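Local coordinates for adenylate kinase (Thermus thermophilus, PDB 3CM0), which catalyses the reversible transfer of the terminal phosphate of ATP to AMP, yielding two ADP and balancing the cell's adenine nucleotides, at residues A[165-170]-A[174-179]; A[22-27]-A[79-84]. All blocks are in the same frame, centred on the assembly; numbering follows the deposited sequence.

Contact 1: A[165-170]-A[174-179]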
# COMPACT_ATOMS: atom_id res chain seq x y z
N LYS A 165 -0.56 6.94 -11.57
CA LYS A 165 -0.76 6.07 -12.73
C LYS A 165 -2.07 5.34 -12.48
O LYS A 165 -2.13 4.37 -11.71
CB LYS A 165 0.38 5.03 -12.83
CG LYS A 165 1.78 5.60 -12.78
CD LYS A 165 2.05 6.43 -13.99
CE LYS A 165 3.47 6.99 -13.97
NZ LYS A 165 3.67 7.89 -15.15
N ARG A 166 -3.14 5.82 -13.12
CA ARG A 166 -4.45 5.20 -12.97
C ARG A 166 -4.45 4.01 -13.90
O ARG A 166 -4.12 4.13 -15.10
CB ARG A 166 -5.55 6.19 -13.36
CG ARG A 166 -5.63 7.39 -12.43
CD ARG A 166 -6.56 8.46 -13.04
NE ARG A 166 -6.67 9.65 -12.21
CZ ARG A 166 -7.45 9.78 -11.14
NH1 ARG A 166 -8.24 8.78 -10.75
NH2 ARG A 166 -7.46 10.93 -10.47
N VAL A 167 -4.84 2.86 -13.38
CA VAL A 167 -4.84 1.63 -14.16
C VAL A 167 -6.20 0.94 -14.09
O VAL A 167 -6.85 0.93 -13.05
CB VAL A 167 -3.75 0.66 -13.61
CG1 VAL A 167 -3.92 -0.72 -14.22
CG2 VAL A 167 -2.34 1.25 -13.89
N ASP A 168 -6.60 0.35 -15.21
CA ASP A 168 -7.90 -0.37 -15.27
C ASP A 168 -7.71 -1.74 -14.60
O ASP A 168 -6.98 -2.59 -15.09
CB ASP A 168 -8.29 -0.50 -16.74
CG ASP A 168 -9.54 -1.36 -16.98
OD1 ASP A 168 -10.19 -1.77 -16.00
OD2 ASP A 168 -9.86 -1.62 -18.17
N GLY A 169 -8.38 -1.94 -13.46
CA GLY A 169 -8.22 -3.20 -12.73
C GLY A 169 -9.18 -4.32 -13.06
O GLY A 169 -9.22 -5.35 -12.37
N LEU A 170 -9.98 -4.12 -14.11
CA LEU A 170 -10.91 -5.17 -14.55
C LEU A 170 -10.13 -6.01 -15.55
O LEU A 170 -9.34 -5.48 -16.33
CB LEU A 170 -12.12 -4.55 -15.25
CG LEU A 170 -13.33 -4.17 -14.42
CD1 LEU A 170 -14.48 -3.83 -15.39
CD2 LEU A 170 -13.74 -5.35 -13.49
N ASP A 174 -3.22 -11.29 -15.26
CA ASP A 174 -2.22 -11.06 -16.27
C ASP A 174 -2.47 -9.78 -17.05
O ASP A 174 -1.52 -9.07 -17.40
CB ASP A 174 -2.12 -12.25 -17.25
CG ASP A 174 -1.37 -13.44 -16.68
OD1 ASP A 174 -0.44 -13.24 -15.86
OD2 ASP A 174 -1.70 -14.59 -17.05
N GLU A 175 -3.74 -9.50 -17.38
CA GLU A 175 -4.05 -8.28 -18.12
C GLU A 175 -3.78 -7.03 -17.27
O GLU A 175 -3.24 -6.05 -17.76
CB GLU A 175 -5.52 -8.25 -18.55
CG GLU A 175 -5.88 -9.46 -19.44
CD GLU A 175 -7.35 -9.49 -19.84
OE1 GLU A 175 -8.23 -9.42 -18.97
OE2 GLU A 175 -7.61 -9.62 -21.05
N VAL A 176 -4.20 -7.07 -16.02
CA VAL A 176 -3.99 -5.91 -15.14
C VAL A 176 -2.47 -5.73 -14.92
O VAL A 176 -1.93 -4.60 -14.96
CB VAL A 176 -4.71 -6.14 -13.81
CG1 VAL A 176 -4.39 -4.96 -12.83
CG2 VAL A 176 -6.23 -6.21 -14.06
N TYR A 177 -1.77 -6.84 -14.71
CA TYR A 177 -0.32 -6.77 -14.52
C TYR A 177 0.38 -6.12 -15.72
O TYR A 177 1.28 -5.27 -15.57
CB TYR A 177 0.23 -8.18 -14.31
CG TYR A 177 1.69 -8.21 -13.96
CD1 TYR A 177 2.15 -7.68 -12.74
CD2 TYR A 177 2.62 -8.77 -14.83
CE1 TYR A 177 3.50 -7.71 -12.41
CE2 TYR A 177 3.99 -8.81 -14.49
CZ TYR A 177 4.41 -8.28 -13.29
OH TYR A 177 5.74 -8.31 -12.94
N ALA A 178 -0.03 -6.50 -16.93
CA ALA A 178 0.56 -5.91 -18.13
C ALA A 178 0.32 -4.40 -18.15
O ALA A 178 1.19 -3.63 -18.57
CB ALA A 178 -0.05 -6.54 -19.42
N ARG A 179 -0.87 -3.97 -17.75
CA ARG A 179 -1.17 -2.54 -17.75
C ARG A 179 -0.32 -1.81 -16.72
O ARG A 179 0.12 -0.68 -16.95
CB ARG A 179 -2.66 -2.30 -17.44
CG ARG A 179 -3.60 -2.81 -18.55
CD ARG A 179 -5.07 -2.86 -18.05
NE ARG A 179 -5.96 -3.48 -19.04
CZ ARG A 179 -7.11 -4.07 -18.76
NH1 ARG A 179 -7.56 -4.15 -17.50
NH2 ARG A 179 -7.85 -4.55 -19.76
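Strand 165-168 and helix 174-179 run nearly antiparallel, at 158° with their axes 8.3 Å apart, as the chain turns back on itself after the strand; Val167 comes closest to Arg179, and Gly169, just past the strand, to Val176. At the buried end of the interface the contact is aliphatic. Val167 CG1 lies against the first methylene of the arginine, 3.8 Å from Arg179 CB, and looser, at 4.5 Å, from Val176 CG1. The other branch of Val176 turns to the backbone: its CG2 packs against the turn, 3.5 Å from Gly169 O, just where the strand ends.

Toward the surface a single nitrogen does most of the polar work. Arg179 is extended from CG to NE, which carries its guanidinium past the valines to the turn, where NH1 donates twice. It reaches Asp168 O at 2.9 Å, from above that carbonyl's plane. It also meets Leu170 O almost head-on to the carbonyl and close to the guanidinium plane, though the modelled 2.5 Å is so short that the exact distance is doubtful. The carboxylate of Asp168 adds a different attraction. With CG anti to the backbone N (chi1 173°), it lies stacked over one face of the guanidinium, the two planes only 8° apart. The salt bridge from Asp168 OD2 to Arg179 NH1, 3.5 Å long, therefore rests on charge alone, with no N-H aimed at the oxygen.

The other carboxylate oxygen fixes the turn itself, since Asp168 OD1 accepts from Leu170 N at 3.0 Å. This Asx turn, tied down by an arginine of the following helix, leads from the last strand of a P-loop kinase sheet into Gly171, a predicted ATP-binding residue.

Contact 2: A[22-27]-A[79-84]; sequences SRLAQE and RVIFDG
Arg23 NE donates to Glu27 OE2 at 3.1 Å, a salt bridge between residues one helical turn apart that meets the carboxylate from above its plane. Arg23 NH1 forms a second salt bridge, with Asp174, and Glu27 OE1 is hydrogen-bonded to the Tyr177 hydroxyl, so this flank of helix 17-28 is tied to helix 173-184. The helix is the one that follows the P-loop, part of the beta-alpha-beta crossover from strand 4-10 to strand 31-33, and strand 79-83 lies between those two strands in the parallel sheet. Segment 22-27 of the helix covers that intervening strand, and the contact contains no hydrogen bond, but a methyl packed on apolar side chains and the helix backbone.

One isoleucine bears nearly all of it. Ile81 points at the helix, and its chain is fully extended beyond CB (chi2 179°), which drives the terminal methyl CD1 between two successive helix residues. Leu24 closes on that methyl along its length: its CB and CG each lie 4.0 Å from Ile81 CD1, and its CD2 comes to 3.8 Å. Phe9 of strand 4-10 borders both Leu24 and Ile81, continuing the hydrophobic layer between helix and sheet.

Farther along the strand the chemistry turns polar. Asp83 is bridged to Lys17 of the predicted ATP site and to Lys32, and Gly84, with a positive phi, belongs to the predicted AMP site. Back in the apolar layer, Ala25 completes the seat for Ile81 CD1, with its CB 4.0 Å from that methyl and its backbone N at 3.7 Å.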
# COMPACT_ATOMS: atom_id res chain seq x y z
N SER A 22 2.77 -7.76 -5.06
CA SER A 22 3.59 -8.93 -4.76
C SER A 22 4.19 -9.55 -6.01
O SER A 22 5.32 -10.04 -6.00
CB SER A 22 2.76 -9.95 -4.00
OG SER A 22 2.54 -9.51 -2.68
N ARG A 23 3.43 -9.53 -7.10
CA ARG A 23 3.95 -10.09 -8.33
C ARG A 23 5.01 -9.21 -8.97
O ARG A 23 6.02 -9.71 -9.48
CB ARG A 23 2.82 -10.36 -9.32
CG ARG A 23 3.34 -10.75 -10.71
CD ARG A 23 2.21 -11.36 -11.50
NE ARG A 23 2.60 -11.66 -12.87
CZ ARG A 23 1.73 -11.99 -13.83
NH1 ARG A 23 0.44 -12.07 -13.55
NH2 ARG A 23 2.15 -12.22 -15.06
N LEU A 24 4.81 -7.90 -8.94
CA LEU A 24 5.81 -7.01 -9.52
C LEU A 24 7.10 -7.14 -8.69
O LEU A 24 8.22 -7.07 -9.24
CB LEU A 24 5.31 -5.55 -9.45
CG LEU A 24 6.23 -4.52 -10.11
CD1 LEU A 24 6.31 -4.77 -11.59
CD2 LEU A 24 5.69 -3.09 -9.81
N ALA A 25 6.93 -7.33 -7.38
CA ALA A 25 8.06 -7.45 -6.45
C ALA A 25 8.90 -8.65 -6.80
O ALA A 25 10.10 -8.54 -7.02
CB ALA A 25 7.55 -7.58 -5.02
N GLN A 26 8.24 -9.80 -6.84
CA GLN A 26 8.89 -11.07 -7.15
C GLN A 26 9.55 -11.10 -8.53
O GLN A 26 10.67 -11.62 -8.68
CB GLN A 26 7.86 -12.21 -7.04
CG GLN A 26 7.32 -12.41 -5.62
CD GLN A 26 6.31 -13.54 -5.52
OE1 GLN A 26 6.56 -14.66 -5.95
NE2 GLN A 26 5.15 -13.25 -4.93
N GLU A 27 8.90 -10.54 -9.54
CA GLU A 27 9.46 -10.54 -10.88
C GLU A 27 10.58 -9.57 -11.16
O GLU A 27 11.51 -9.91 -11.87
CB GLU A 27 8.36 -10.34 -11.92
CG GLU A 27 7.34 -11.46 -11.91
CD GLU A 27 6.43 -11.44 -13.13
OE1 GLU A 27 6.57 -10.54 -13.99
OE2 GLU A 27 5.57 -12.34 -13.23
N ARG A 79 15.56 -1.08 -4.81
CA ARG A 79 14.20 -1.19 -5.41
C ARG A 79 13.19 -1.57 -4.34
O ARG A 79 13.27 -2.66 -3.76
CB ARG A 79 14.20 -2.24 -6.51
CG ARG A 79 15.20 -2.00 -7.60
CD ARG A 79 15.05 -3.10 -8.65
NE ARG A 79 16.04 -2.96 -9.72
CZ ARG A 79 16.48 -3.97 -10.46
NH1 ARG A 79 16.03 -5.20 -10.23
NH2 ARG A 79 17.39 -3.77 -11.40
N VAL A 80 12.22 -0.68 -4.11
CA VAL A 80 11.25 -0.90 -3.06
C VAL A 80 9.82 -0.63 -3.54
O VAL A 80 9.60 0.27 -4.38
CB VAL A 80 11.55 0.08 -1.87
CG1 VAL A 80 11.49 1.55 -2.38
CG2 VAL A 80 10.58 -0.13 -0.73
N ILE A 81 8.89 -1.41 -2.97
CA ILE A 81 7.44 -1.30 -3.21
C ILE A 81 6.72 -1.07 -1.89
O ILE A 81 7.03 -1.68 -0.85
CB ILE A 81 6.90 -2.58 -3.93
CG1 ILE A 81 7.33 -2.53 -5.40
CG2 ILE A 81 5.42 -2.70 -3.78
CD1 ILE A 81 6.89 -3.78 -6.23
N PHE A 82 5.78 -0.11 -1.93
CA PHE A 82 4.96 0.21 -0.80
C PHE A 82 3.55 -0.22 -1.15
O PHE A 82 3.07 0.12 -2.21
CB PHE A 82 4.99 1.73 -0.56
CG PHE A 82 6.36 2.21 -0.09
CD1 PHE A 82 6.69 2.14 1.26
CD2 PHE A 82 7.28 2.72 -1.01
CE1 PHE A 82 7.94 2.58 1.70
CE2 PHE A 82 8.55 3.16 -0.57
CZ PHE A 82 8.86 3.09 0.78
N ASP A 83 2.91 -0.95 -0.25
CA ASP A 83 1.55 -1.44 -0.47
C ASP A 83 0.93 -1.32 0.93
O ASP A 83 1.29 -2.05 1.84
CB ASP A 83 1.65 -2.90 -0.94
CG ASP A 83 0.32 -3.60 -0.99
OD1 ASP A 83 -0.68 -2.94 -1.32
OD2 ASP A 83 0.30 -4.83 -0.73
N GLY A 84 0.04 -0.36 1.12
CA GLY A 84 -0.52 -0.16 2.44
C GLY A 84 0.12 1.03 3.15
O GLY A 84 -0.13 1.25 4.35

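The two contacts illustrate how one parallel sheet is covered differently at an interior strand and an edge strand. Contact 2 is buried and smaller, joining parts of the chain distant in sequence through apolar packing. Contact 1 is only partly buried, lies on outermost strand 164-168, and joins near neighbours in sequence, adding charge and carbonyl bonds where it nears the surface. They meet through their helices, where Tyr177 packs on Arg23 in a cation-pi contact. Helices 17-28 and 173-184 thus pack side by side against the same sheet. The strand of contact 2 runs on to the predicted AMP-site Gly84, while contact 1 sits at the strand end just before the predicted ATP-site Gly171.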